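Local coordinates for protein Na Glutathione S-transferase 2 (Necator americanus, PDB 2ON5) that probably conjugates glutathione to electrophilic compounds, as other glutathione S-transferases do, and holds glutathione in a pocket of its dimeric assembly, at residues F22-Q27 and I191-K196; D89-Q94 and T154-C159; S145-G150 and E186-I191. One frame throughout, in Å; residues are numbered along the deposited sequence.

Contact 1: residues F22-Q27 and I191-K196; sequences FALAGQ and IPALKK. With EDO (1,2-ethanediol), chain R.
Leu24 reaches from the last turn of helix 16-25 to the start of helix 192-200, and one of its methyls, CD2, makes most of the apolar contact. Leu24 CD2 lies 3.7 Å from Ile191 CG2, with the two side chains crossing at about a right angle, and 4.1 Å from Leu194 CB. Leu24 has its CG anti to the carbonyl carbon (chi1 -69°), which carries the branch toward the opposing helix although the CB itself does not point there. Ile191, the N-cap residue, turns its CG2 rather than its longer branch to the leucine. Beside this cluster the backbones come close, 5.4 Å between Leu24 CA and Ala193 CA, because only a methyl lies between them: Ala193 CB sits 3.6 Å from Ala23 O and 4.2 Å from Leu24 CA. The contact is thus packing alone, methyls against one another and against backbone atoms; Ala23 O is engaged within its own segment, accepting from Gly26 N at 3.1 Å.

Beyond the alanines the packing gives way to solvent. Pro192, Lys195 and Lys196 line the exposed side of one helix, while the other ends in a Schellman motif at Gly26, whose positive phi lets Gln27 N bond to Phe22 O. A 1,2-ethanediol molecule, probably from the crystallisation liquor, bonds weakly to Ala25 O at this end.

The contact joins the thioredoxin-like N-terminal domain to the helical C-terminal domain. Helix 155-168 closes its inner side through Leu158, which touches both Leu24 and Leu194, and Phe22 and Ala25 pack against helix 64-75.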
ATOM      1  N   PHE A  22      -9.333   2.910  16.910  1.00 16.23           N
ATOM      2  CA  PHE A  22      -9.271   2.894  18.392  1.00 17.79           C
ATOM      3  C   PHE A  22     -10.612   3.248  19.014  1.00 17.45           C
ATOM      4  O   PHE A  22     -11.035   2.620  19.994  1.00 18.44           O
ATOM      5  CB  PHE A  22      -8.197   3.844  18.944  1.00 17.92           C
ATOM      6  CG  PHE A  22      -6.787   3.342  18.822  1.00 17.63           C
ATOM      7  CD1 PHE A  22      -6.389   2.158  19.436  1.00 17.75           C
ATOM      8  CD2 PHE A  22      -5.826   4.100  18.145  1.00 19.25           C
ATOM      9  CE1 PHE A  22      -5.085   1.706  19.341  1.00 19.07           C
ATOM     10  CE2 PHE A  22      -4.481   3.662  18.072  1.00 18.58           C
ATOM     11  CZ  PHE A  22      -4.125   2.462  18.660  1.00 18.63           C
ATOM     12  N   ALA A  23     -11.266   4.279  18.474  1.00 18.07           N
ATOM     13  CA  ALA A  23     -12.589   4.697  18.945  1.00 18.56           C
ATOM     14  C   ALA A  23     -13.618   3.590  18.821  1.00 18.85           C
ATOM     15  O   ALA A  23     -14.337   3.316  19.766  1.00 19.29           O
ATOM     16  CB  ALA A  23     -13.055   5.959  18.197  1.00 18.00           C
ATOM     17  N   LEU A  24     -13.689   2.948  17.655  1.00 19.16           N
ATOM     18  CA  LEU A  24     -14.632   1.840  17.458  1.00 19.81           C
ATOM     19  C   LEU A  24     -14.379   0.667  18.408  1.00 19.72           C
ATOM     20  O   LEU A  24     -15.311  -0.037  18.814  1.00 20.89           O
ATOM     21  CB  LEU A  24     -14.588   1.335  16.012  1.00 19.26           C
ATOM     22  CG  LEU A  24     -15.146   2.305  14.956  1.00 20.99           C
ATOM     23  CD1 LEU A  24     -14.998   1.738  13.568  1.00 22.43           C
ATOM     24  CD2 LEU A  24     -16.593   2.630  15.259  1.00 23.96           C
ATOM     25  N   ALA A  25     -13.115   0.460  18.747  1.00 20.16           N
ATOM     26  CA  ALA A  25     -12.714  -0.659  19.600  1.00 19.76           C
ATOM     27  C   ALA A  25     -12.923  -0.334  21.092  1.00 20.47           C
ATOM     28  O   ALA A  25     -12.886  -1.228  21.950  1.00 21.21           O
ATOM     29  CB  ALA A  25     -11.281  -1.026  19.319  1.00 19.04           C
ATOM     30  N   GLY A  26     -13.151   0.942  21.395  1.00 20.29           N
ATOM     31  CA  GLY A  26     -13.162   1.402  22.778  1.00 21.14           C
ATOM     32  C   GLY A  26     -11.800   1.255  23.415  1.00 21.14           C
ATOM     33  O   GLY A  26     -11.692   1.021  24.625  1.00 21.10           O
ATOM     34  N   GLN A  27     -10.745   1.431  22.623  1.00 20.02           N
ATOM     35  CA  GLN A  27      -9.376   1.208  23.106  1.00 20.14           C
ATOM     36  C   GLN A  27      -8.681   2.561  23.308  1.00 21.40           C
ATOM     37  O   GLN A  27      -8.582   3.360  22.360  1.00 19.45           O
ATOM     38  CB  GLN A  27      -8.565   0.327  22.125  1.00 20.82           C
ATOM     39  CG  GLN A  27      -7.013   0.259  22.424  1.00 18.70           C
ATOM     40  CD  GLN A  27      -6.684  -0.434  23.773  1.00 20.99           C
ATOM     41  OE1 GLN A  27      -6.058   0.159  24.683  1.00 20.23           O
ATOM     42  NE2 GLN A  27      -7.134  -1.666  23.911  1.00 15.83           N
ATOM     43  N   ILE A 191     -22.145   5.605  12.974  1.00 20.48           N
ATOM     44  CA  ILE A 191     -21.886   4.518  13.927  1.00 20.82           C
ATOM     45  C   ILE A 191     -21.594   5.204  15.272  1.00 20.82           C
ATOM     46  O   ILE A 191     -20.745   6.075  15.330  1.00 19.95           O
ATOM     47  CB  ILE A 191     -20.693   3.635  13.492  1.00 20.57           C
ATOM     48  CG1 ILE A 191     -21.017   2.911  12.167  1.00 19.86           C
ATOM     49  CG2 ILE A 191     -20.290   2.697  14.659  1.00 20.94           C
ATOM     50  CD1 ILE A 191     -19.808   2.249  11.463  1.00 19.93           C
ATOM     51  N   PRO A 192     -22.330   4.840  16.346  1.00 21.68           N
ATOM     52  CA  PRO A 192     -22.255   5.617  17.596  1.00 21.76           C
ATOM     53  C   PRO A 192     -20.863   5.965  18.127  1.00 21.58           C
ATOM     54  O   PRO A 192     -20.628   7.142  18.390  1.00 21.46           O
ATOM     55  CB  PRO A 192     -23.049   4.763  18.576  1.00 21.87           C
ATOM     56  CG  PRO A 192     -24.097   4.150  17.699  1.00 22.19           C
ATOM     57  CD  PRO A 192     -23.313   3.743  16.477  1.00 22.39           C
ATOM     58  N   ALA A 193     -19.955   4.993  18.266  1.00 21.43           N
ATOM     59  CA  ALA A 193     -18.611   5.299  18.805  1.00 21.06           C
ATOM     60  C   ALA A 193     -17.801   6.248  17.900  1.00 21.18           C
ATOM     61  O   ALA A 193     -17.002   7.058  18.372  1.00 20.18           O
ATOM     62  CB  ALA A 193     -17.828   4.018  19.101  1.00 21.57           C
ATOM     63  N   LEU A 194     -18.034   6.153  16.598  1.00 21.40           N
ATOM     64  CA  LEU A 194     -17.401   7.052  15.648  1.00 21.73           C
ATOM     65  C   LEU A 194     -18.040   8.440  15.710  1.00 22.02           C
ATOM     66  O   LEU A 194     -17.329   9.441  15.709  1.00 21.02           O
ATOM     67  CB  LEU A 194     -17.476   6.472  14.225  1.00 21.57           C
ATOM     68  CG  LEU A 194     -16.741   7.253  13.132  1.00 22.20           C
ATOM     69  CD1 LEU A 194     -15.337   7.707  13.590  1.00 17.88           C
ATOM     70  CD2 LEU A 194     -16.654   6.412  11.822  1.00 22.19           C
ATOM     71  N   LYS A 195     -19.371   8.490  15.770  1.00 22.29           N
ATOM     72  CA  LYS A 195     -20.091   9.775  15.850  1.00 23.37           C
ATOM     73  C   LYS A 195     -19.609  10.562  17.075  1.00 23.35           C
ATOM     74  O   LYS A 195     -19.352  11.768  16.988  1.00 22.75           O
ATOM     75  CB  LYS A 195     -21.595   9.546  15.925  1.00 23.42           C
ATOM     76  CG  LYS A 195     -22.427  10.831  15.864  1.00 26.90           C
ATOM     77  CD  LYS A 195     -23.902  10.499  15.850  1.00 29.06           C
ATOM     78  CE  LYS A 195     -24.731  11.780  15.967  1.00 32.77           C
ATOM     79  NZ  LYS A 195     -26.136  11.553  15.533  1.00 37.01           N
ATOM     80  N   LYS A 196     -19.430   9.859  18.189  1.00 23.05           N
ATOM     81  CA  LYS A 196     -18.929  10.497  19.409  1.00 23.60           C
ATOM     82  C   LYS A 196     -17.512  11.033  19.213  1.00 22.80           C
ATOM     83  O   LYS A 196     -17.223  12.170  19.594  1.00 22.87           O
ATOM     84  CB  LYS A 196     -18.981   9.529  20.595  1.00 23.71           C
ATOM     85  CG  LYS A 196     -18.501  10.140  21.921  1.00 26.89           C
ATOM     86  CD  LYS A 196     -18.844   9.205  23.062  1.00 33.96           C
ATOM     87  CE  LYS A 196     -18.079   9.554  24.349  1.00 35.36           C
ATOM     88  NZ  LYS A 196     -18.277   8.437  25.305  1.00 37.58           N
TER
HETATM   89  C1  EDO R 428     -10.192  -4.649  23.545  1.00 60.01           C
HETATM   90  O1  EDO R 428     -11.294  -5.426  24.029  1.00 60.29           O
HETATM   91  C2  EDO R 428     -10.718  -3.351  22.952  1.00 59.87           C
HETATM   92  O2  EDO R 428     -10.709  -2.317  23.946  1.00 59.01           O

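Contact 2: residues D89-Q94 and T154-C159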
ATOM      1  N   ASP A  89      -8.149  -5.096   1.716  1.00 15.00           N
ATOM      2  CA  ASP A  89      -6.819  -4.632   1.306  1.00 15.09           C
ATOM      3  C   ASP A  89      -6.799  -4.035  -0.097  1.00 14.74           C
ATOM      4  O   ASP A  89      -6.192  -2.978  -0.311  1.00 12.96           O
ATOM      5  CB  ASP A  89      -5.775  -5.764   1.378  1.00 14.97           C
ATOM      6  CG  ASP A  89      -5.479  -6.220   2.802  1.00 15.44           C
ATOM      7  OD1 ASP A  89      -6.032  -5.617   3.743  1.00 15.32           O
ATOM      8  OD2 ASP A  89      -4.635  -7.147   2.953  1.00 17.85           O
ATOM      9  N   SER A  90      -7.413  -4.722  -1.057  1.00 14.62           N
ATOM     10  CA  SER A  90      -7.402  -4.235  -2.465  1.00 14.68           C
ATOM     11  C   SER A  90      -8.103  -2.870  -2.618  1.00 14.83           C
ATOM     12  O   SER A  90      -7.617  -1.998  -3.361  1.00 14.79           O
ATOM     13  CB  SER A  90      -8.019  -5.290  -3.410  1.00 14.03           C
ATOM     14  OG  SER A  90      -9.428  -5.344  -3.312  1.00 16.44           O
ATOM     15  N   VAL A  91      -9.223  -2.685  -1.909  1.00 15.13           N
ATOM     16  CA  VAL A  91      -9.919  -1.390  -1.862  1.00 15.50           C
ATOM     17  C   VAL A  91      -9.046  -0.318  -1.215  1.00 16.35           C
ATOM     18  O   VAL A  91      -8.961   0.829  -1.738  1.00 17.30           O
ATOM     19  CB  VAL A  91     -11.327  -1.476  -1.152  1.00 16.14           C
ATOM     20  CG1 VAL A  91     -11.973  -0.071  -1.011  1.00 17.21           C
ATOM     21  CG2 VAL A  91     -12.278  -2.382  -1.953  1.00 15.80           C
ATOM     22  N   ALA A  92      -8.397  -0.671  -0.095  1.00 14.92           N
ATOM     23  CA  ALA A  92      -7.531   0.280   0.596  1.00 15.91           C
ATOM     24  C   ALA A  92      -6.370   0.677  -0.299  1.00 16.02           C
ATOM     25  O   ALA A  92      -5.957   1.834  -0.303  1.00 16.56           O
ATOM     26  CB  ALA A  92      -7.006  -0.326   1.936  1.00 15.55           C
ATOM     27  N   ASP A  93      -5.840  -0.291  -1.045  1.00 16.19           N
ATOM     28  CA  ASP A  93      -4.756  -0.022  -1.984  1.00 16.60           C
ATOM     29  C   ASP A  93      -5.212   0.868  -3.134  1.00 16.06           C
ATOM     30  O   ASP A  93      -4.459   1.750  -3.567  1.00 15.86           O
ATOM     31  CB  ASP A  93      -4.153  -1.318  -2.532  1.00 17.49           C
ATOM     32  CG  ASP A  93      -3.047  -1.874  -1.644  1.00 21.37           C
ATOM     33  OD1 ASP A  93      -2.700  -1.233  -0.626  1.00 23.88           O
ATOM     34  OD2 ASP A  93      -2.518  -2.959  -1.979  1.00 23.92           O
ATOM     35  N   GLN A  94      -6.423   0.660  -3.630  1.00 16.20           N
ATOM     36  CA  GLN A  94      -6.958   1.561  -4.668  1.00 17.13           C
ATOM     37  C   GLN A  94      -7.139   3.003  -4.129  1.00 17.50           C
ATOM     38  O   GLN A  94      -6.804   4.002  -4.811  1.00 17.49           O
ATOM     39  CB  GLN A  94      -8.275   1.030  -5.254  1.00 17.49           C
ATOM     40  CG  GLN A  94      -8.798   1.890  -6.431  1.00 16.83           C
ATOM     41  CD  GLN A  94      -7.999   1.633  -7.712  1.00 20.08           C
ATOM     42  OE1 GLN A  94      -7.169   0.723  -7.772  1.00 19.03           O
ATOM     43  NE2 GLN A  94      -8.237   2.457  -8.744  1.00 21.88           N
ATOM     44  N   THR A 154     -15.287  -1.749   7.846  1.00 17.47           N
ATOM     45  CA  THR A 154     -13.877  -2.110   7.829  1.00 17.15           C
ATOM     46  C   THR A 154     -13.003  -0.861   7.729  1.00 17.16           C
ATOM     47  O   THR A 154     -13.505   0.247   7.501  1.00 16.19           O
ATOM     48  CB  THR A 154     -13.497  -3.059   6.649  1.00 17.35           C
ATOM     49  OG1 THR A 154     -13.591  -2.347   5.420  1.00 18.28           O
ATOM     50  CG2 THR A 154     -14.361  -4.313   6.653  1.00 15.14           C
ATOM     51  N   TYR A 155     -11.693  -1.033   7.865  1.00 16.56           N
ATOM     52  CA  TYR A 155     -10.822   0.160   7.782  1.00 16.08           C
ATOM     53  C   TYR A 155     -10.868   0.831   6.405  1.00 15.87           C
ATOM     54  O   TYR A 155     -10.582   2.031   6.278  1.00 15.23           O
ATOM     55  CB  TYR A 155      -9.395  -0.135   8.266  1.00 16.26           C
ATOM     56  CG  TYR A 155      -8.544  -0.926   7.302  1.00 16.78           C
ATOM     57  CD1 TYR A 155      -7.774  -0.262   6.354  1.00 18.80           C
ATOM     58  CD2 TYR A 155      -8.500  -2.328   7.336  1.00 16.76           C
ATOM     59  CE1 TYR A 155      -6.989  -0.964   5.439  1.00 18.82           C
ATOM     60  CE2 TYR A 155      -7.698  -3.048   6.415  1.00 17.52           C
ATOM     61  CZ  TYR A 155      -6.957  -2.343   5.471  1.00 17.48           C
ATOM     62  OH  TYR A 155      -6.172  -2.988   4.547  1.00 19.32           O
ATOM     63  N   ALA A 156     -11.237   0.074   5.369  1.00 14.93           N
ATOM     64  CA  ALA A 156     -11.391   0.699   4.059  1.00 15.24           C
ATOM     65  C   ALA A 156     -12.575   1.703   4.079  1.00 15.58           C
ATOM     66  O   ALA A 156     -12.478   2.775   3.484  1.00 15.49           O
ATOM     67  CB  ALA A 156     -11.566  -0.363   2.957  1.00 14.56           C
ATOM     68  N   ASP A 157     -13.675   1.345   4.752  1.00 15.59           N
ATOM     69  CA  ASP A 157     -14.807   2.268   4.952  1.00 16.17           C
ATOM     70  C   ASP A 157     -14.356   3.554   5.664  1.00 16.12           C
ATOM     71  O   ASP A 157     -14.736   4.667   5.277  1.00 16.07           O
ATOM     72  CB  ASP A 157     -15.930   1.606   5.733  1.00 16.33           C
ATOM     73  CG  ASP A 157     -16.540   0.432   4.982  1.00 18.96           C
ATOM     74  OD1 ASP A 157     -16.462  -0.697   5.522  1.00 17.01           O
ATOM     75  OD2 ASP A 157     -17.030   0.662   3.837  1.00 17.11           O
ATOM     76  N   LEU A 158     -13.534   3.376   6.687  1.00 15.68           N
ATOM     77  CA  LEU A 158     -13.120   4.493   7.515  1.00 16.56           C
ATOM     78  C   LEU A 158     -12.280   5.424   6.674  1.00 16.58           C
ATOM     79  O   LEU A 158     -12.488   6.634   6.721  1.00 15.89           O
ATOM     80  CB  LEU A 158     -12.351   4.012   8.762  1.00 17.01           C
ATOM     81  CG  LEU A 158     -13.108   3.101   9.756  1.00 15.82           C
ATOM     82  CD1 LEU A 158     -12.223   2.584  10.915  1.00 18.77           C
ATOM     83  CD2 LEU A 158     -14.343   3.808  10.323  1.00 16.79           C
ATOM     84  N   CYS A 159     -11.376   4.851   5.864  1.00 17.23           N
ATOM     85  CA  CYS A 159     -10.526   5.659   4.954  1.00 17.00           C
ATOM     86  C   CYS A 159     -11.395   6.479   4.013  1.00 16.98           C
ATOM     87  O   CYS A 159     -11.194   7.690   3.875  1.00 15.33           O
ATOM     88  CB  CYS A 159      -9.561   4.791   4.124  1.00 16.95           C
ATOM     89  SG  CYS A 159      -8.225   4.077   5.110  1.00 17.88           S
TER
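Tyr155 spans the gap between two nearly parallel helices and donates from its OH to Asp89 OD1 at 2.8 Å. The ring is placed by its first torsion (75°), which sets CG between the backbone N and the carbonyl carbon and sends the phenol across to helix 82-101. Asp89 OD1 lies at the ring edge, close to the ring plane, but the carboxylate is turned by 51° against the ring, and the hydroxyl meets OD1 from above the carboxylate plane (37° out of it). Ala92 CB, 3.6 Å from Tyr155 CE1, packs obliquely against the same ring. Further along, Ala156 CB meets Val91 CG1 at 4.0 Å, and small residues let the helices come as near as 5.2 Å between Ala92 CA and Ala156 CA.

Helix 155-168 starts with a capping box, a recurrent feature of this helix in glutathione S-transferases. Asp157 OD1 offers its anti lone pair to Thr154 N (2.8 Å), while Thr154 OG1 accepts only weakly from Ala156 N.

Asp89 also forms salt bridges with Arg69 of its own chain and, through OD2, with Arg69 of the second subunit, which would be expected to stabilise its negative charge at the dimer interface. The contact is buried among the helices of the C-terminal domain, at the side that meets the second subunit; helix 117-143 covers Val91, and helix 16-25 reaches Tyr155 through Ile21.

Contact 3: residues S145-G150 and E186-I191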
ATOM      1  N   SER A 145     -24.653  -3.804   1.060  1.00 25.76           N
ATOM      2  CA  SER A 145     -24.731  -3.630   2.509  1.00 24.37           C
ATOM      3  C   SER A 145     -24.584  -2.172   2.915  1.00 23.54           C
ATOM      4  O   SER A 145     -24.890  -1.799   4.053  1.00 23.01           O
ATOM      5  CB  SER A 145     -23.629  -4.427   3.170  1.00 24.17           C
ATOM      6  OG  SER A 145     -22.370  -3.771   2.998  1.00 23.95           O
ATOM      7  N   GLY A 146     -24.082  -1.354   2.001  1.00 22.05           N
ATOM      8  CA  GLY A 146     -23.821   0.042   2.336  1.00 21.21           C
ATOM      9  C   GLY A 146     -22.364   0.226   2.687  1.00 21.01           C
ATOM     10  O   GLY A 146     -21.895   1.355   2.756  1.00 21.16           O
ATOM     11  N   TYR A 147     -21.646  -0.890   2.886  1.00 20.20           N
ATOM     12  CA  TYR A 147     -20.198  -0.865   3.116  1.00 19.70           C
ATOM     13  C   TYR A 147     -19.444  -1.390   1.892  1.00 19.43           C
ATOM     14  O   TYR A 147     -20.009  -2.102   1.039  1.00 17.97           O
ATOM     15  CB  TYR A 147     -19.799  -1.659   4.378  1.00 20.01           C
ATOM     16  CG  TYR A 147     -20.467  -1.201   5.663  1.00 20.00           C
ATOM     17  CD1 TYR A 147     -21.423  -1.998   6.294  1.00 21.38           C
ATOM     18  CD2 TYR A 147     -20.156   0.027   6.236  1.00 21.84           C
ATOM     19  CE1 TYR A 147     -22.048  -1.589   7.464  1.00 20.96           C
ATOM     20  CE2 TYR A 147     -20.766   0.451   7.400  1.00 22.63           C
ATOM     21  CZ  TYR A 147     -21.714  -0.352   8.015  1.00 22.69           C
ATOM     22  OH  TYR A 147     -22.323   0.084   9.197  1.00 23.36           O
ATOM     23  N   LEU A 148     -18.155  -1.064   1.816  1.00 18.06           N
ATOM     24  CA  LEU A 148     -17.398  -1.351   0.587  1.00 17.55           C
ATOM     25  C   LEU A 148     -17.195  -2.855   0.382  1.00 18.49           C
ATOM     26  O   LEU A 148     -17.296  -3.346  -0.744  1.00 18.36           O
ATOM     27  CB  LEU A 148     -16.073  -0.595   0.581  1.00 18.00           C
ATOM     28  CG  LEU A 148     -16.236   0.926   0.506  1.00 16.16           C
ATOM     29  CD1 LEU A 148     -14.928   1.566   0.983  1.00 15.84           C
ATOM     30  CD2 LEU A 148     -16.603   1.365  -0.937  1.00 15.91           C
ATOM     31  N   VAL A 149     -16.929  -3.578   1.474  1.00 18.94           N
ATOM     32  CA  VAL A 149     -16.721  -5.031   1.403  1.00 19.81           C
ATOM     33  C   VAL A 149     -17.477  -5.701   2.548  1.00 20.29           C
ATOM     34  O   VAL A 149     -17.318  -5.326   3.709  1.00 20.34           O
ATOM     35  CB  VAL A 149     -15.232  -5.431   1.476  1.00 19.73           C
ATOM     36  CG1 VAL A 149     -15.068  -6.934   1.276  1.00 17.43           C
ATOM     37  CG2 VAL A 149     -14.400  -4.690   0.421  1.00 21.06           C
ATOM     38  N   GLY A 150     -18.306  -6.693   2.223  1.00 21.28           N
ATOM     39  CA  GLY A 150     -19.020  -7.422   3.271  1.00 20.76           C
ATOM     40  C   GLY A 150     -20.137  -6.613   3.920  1.00 22.46           C
ATOM     41  O   GLY A 150     -20.576  -5.574   3.382  1.00 22.17           O
ATOM     42  N   GLU A 186     -22.060   9.052   5.298  1.00 18.05           N
ATOM     43  CA  GLU A 186     -22.995   9.376   6.380  1.00 18.82           C
ATOM     44  C   GLU A 186     -23.403   8.134   7.174  1.00 18.50           C
ATOM     45  O   GLU A 186     -23.607   8.235   8.374  1.00 17.97           O
ATOM     46  CB  GLU A 186     -24.207  10.177   5.898  1.00 18.61           C
ATOM     47  CG  GLU A 186     -23.812  11.592   5.437  1.00 19.03           C
ATOM     48  CD  GLU A 186     -25.020  12.457   5.058  1.00 21.18           C
ATOM     49  OE1 GLU A 186     -24.812  13.661   4.836  1.00 22.67           O
ATOM     50  OE2 GLU A 186     -26.155  11.939   4.984  1.00 21.55           O
ATOM     51  N   LYS A 187     -23.482   6.986   6.500  1.00 19.03           N
ATOM     52  CA  LYS A 187     -23.681   5.691   7.187  1.00 19.12           C
ATOM     53  C   LYS A 187     -22.547   5.375   8.176  1.00 19.72           C
ATOM     54  O   LYS A 187     -22.790   5.140   9.370  1.00 20.74           O
ATOM     55  CB  LYS A 187     -23.869   4.557   6.173  1.00 19.24           C
ATOM     56  CG  LYS A 187     -24.113   3.162   6.817  1.00 17.07           C
ATOM     57  CD  LYS A 187     -24.265   2.080   5.755  1.00 19.77           C
ATOM     58  CE  LYS A 187     -24.653   0.740   6.377  1.00 20.18           C
ATOM     59  NZ  LYS A 187     -26.066   0.802   6.772  1.00 21.13           N
ATOM     60  N   VAL A 188     -21.309   5.406   7.680  1.00 19.71           N
ATOM     61  CA  VAL A 188     -20.104   5.138   8.490  1.00 18.60           C
ATOM     62  C   VAL A 188     -19.999   6.073   9.684  1.00 18.63           C
ATOM     63  O   VAL A 188     -19.837   5.622  10.814  1.00 18.90           O
ATOM     64  CB  VAL A 188     -18.819   5.186   7.595  1.00 18.85           C
ATOM     65  CG1 VAL A 188     -17.497   5.081   8.428  1.00 18.63           C
ATOM     66  CG2 VAL A 188     -18.884   4.055   6.509  1.00 18.98           C
ATOM     67  N   ARG A 189     -20.140   7.371   9.438  1.00 18.61           N
ATOM     68  CA  ARG A 189     -19.937   8.396  10.466  1.00 19.95           C
ATOM     69  C   ARG A 189     -21.031   8.451  11.540  1.00 20.42           C
ATOM     70  O   ARG A 189     -20.842   9.090  12.575  1.00 20.32           O
ATOM     71  CB  ARG A 189     -19.702   9.762   9.810  1.00 19.80           C
ATOM     72  CG  ARG A 189     -18.314   9.834   9.140  1.00 19.55           C
ATOM     73  CD  ARG A 189     -18.210  10.921   8.052  1.00 21.02           C
ATOM     74  NE  ARG A 189     -18.652  12.245   8.518  1.00 21.48           N
ATOM     75  CZ  ARG A 189     -17.902  13.126   9.187  1.00 24.26           C
ATOM     76  NH1 ARG A 189     -16.641  12.842   9.542  1.00 23.95           N
ATOM     77  NH2 ARG A 189     -18.438  14.298   9.539  1.00 24.92           N
ATOM     78  N   SER A 190     -22.147   7.758  11.300  1.00 20.86           N
ATOM     79  CA  SER A 190     -23.249   7.686  12.264  1.00 21.33           C
ATOM     80  C   SER A 190     -23.120   6.486  13.211  1.00 21.61           C
ATOM     81  O   SER A 190     -23.916   6.354  14.144  1.00 20.99           O
ATOM     82  CB  SER A 190     -24.600   7.663  11.550  1.00 22.07           C
ATOM     83  OG  SER A 190     -24.711   6.482  10.747  1.00 23.44           O
ATOM     84  N   ILE A 191     -22.145   5.605  12.974  1.00 20.48           N
ATOM     85  CA  ILE A 191     -21.886   4.518  13.927  1.00 20.82           C
ATOM     86  C   ILE A 191     -21.594   5.204  15.272  1.00 20.82           C
ATOM     87  O   ILE A 191     -20.745   6.075  15.330  1.00 19.95           O
ATOM     88  CB  ILE A 191     -20.693   3.635  13.492  1.00 20.57           C
ATOM     89  CG1 ILE A 191     -21.017   2.911  12.167  1.00 19.86           C
ATOM     90  CG2 ILE A 191     -20.290   2.697  14.659  1.00 20.94           C
ATOM     91  CD1 ILE A 191     -19.808   2.249  11.463  1.00 19.93           C
TER
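Ser145 OG is gripped twice within its own loop, while the carbonyl of the same residue faces Lys187. Ser145 OG donates to Gly150 O at 2.6 Å, lying in the carbonyl plane with a C=O...donor angle of 153°, and accepts from Tyr147 N at 3.0 Å. The second bond closes an ST turn; together the two draw the ends of segment 145-150 toward each other and fix the place from which Tyr147 starts.

Across the contact the main event is a CH-pi interaction. Lys187 CE lies 3.9 Å from the centroid of the Tyr147 ring, 27° off the ring normal, so that it rides over one face but nearer the hydroxyl end, with Tyr147 CZ its closest ring atom. The lysine chain is extended as far as CE and bends only at the last torsion (74°); it crosses the phenol at about a right angle. Lys187 CE thereby also comes 3.5 Å from Ser145 O, and the CD before it passes alongside the backbone of Gly146. Val188 CG2 touches the ring differently, at its edge, 4.2 Å from Tyr147 CE2. From the far end Ile191 sends CD1, the tip of its longer branch, to within 4.0 Å of Tyr147 OH.

On the helical side Ser190 OG turns back to Lys187 O at 2.7 Å, binding a carbonyl three residues back in the chain.

This surface contact fastens the loop between helices 117-143 and 155-168 to helix 179-189. Helix 155-168 lies beneath, meeting Val188 through Ala161; Val149 packs on helix 82-101, and Val188 also touches Leu194 of helix 192-200.

How the contacts relate
From the N terminus, helix 16-25 of the thioredoxin-like domain supplies the first half of contact 1, and its partner arrives 164 residues later, so this contact closes the widest loop and joins the two domains. Contacts 2 and 3 both fall within that loop. Between themselves they cross: helix 82-101 comes first, then the loop 145-150, then the start of helix 155-168, and last helix 179-189. Contact 2 joins to contact 3 where Asp157 OD2 lies 2.9 Å from Leu148 N, a probable hydrogen bond. Leu158 also packs on Val188 of contact 3, so that helix 155-168 touches both other contacts, while Ile191 belongs to both contacts 1 and 3.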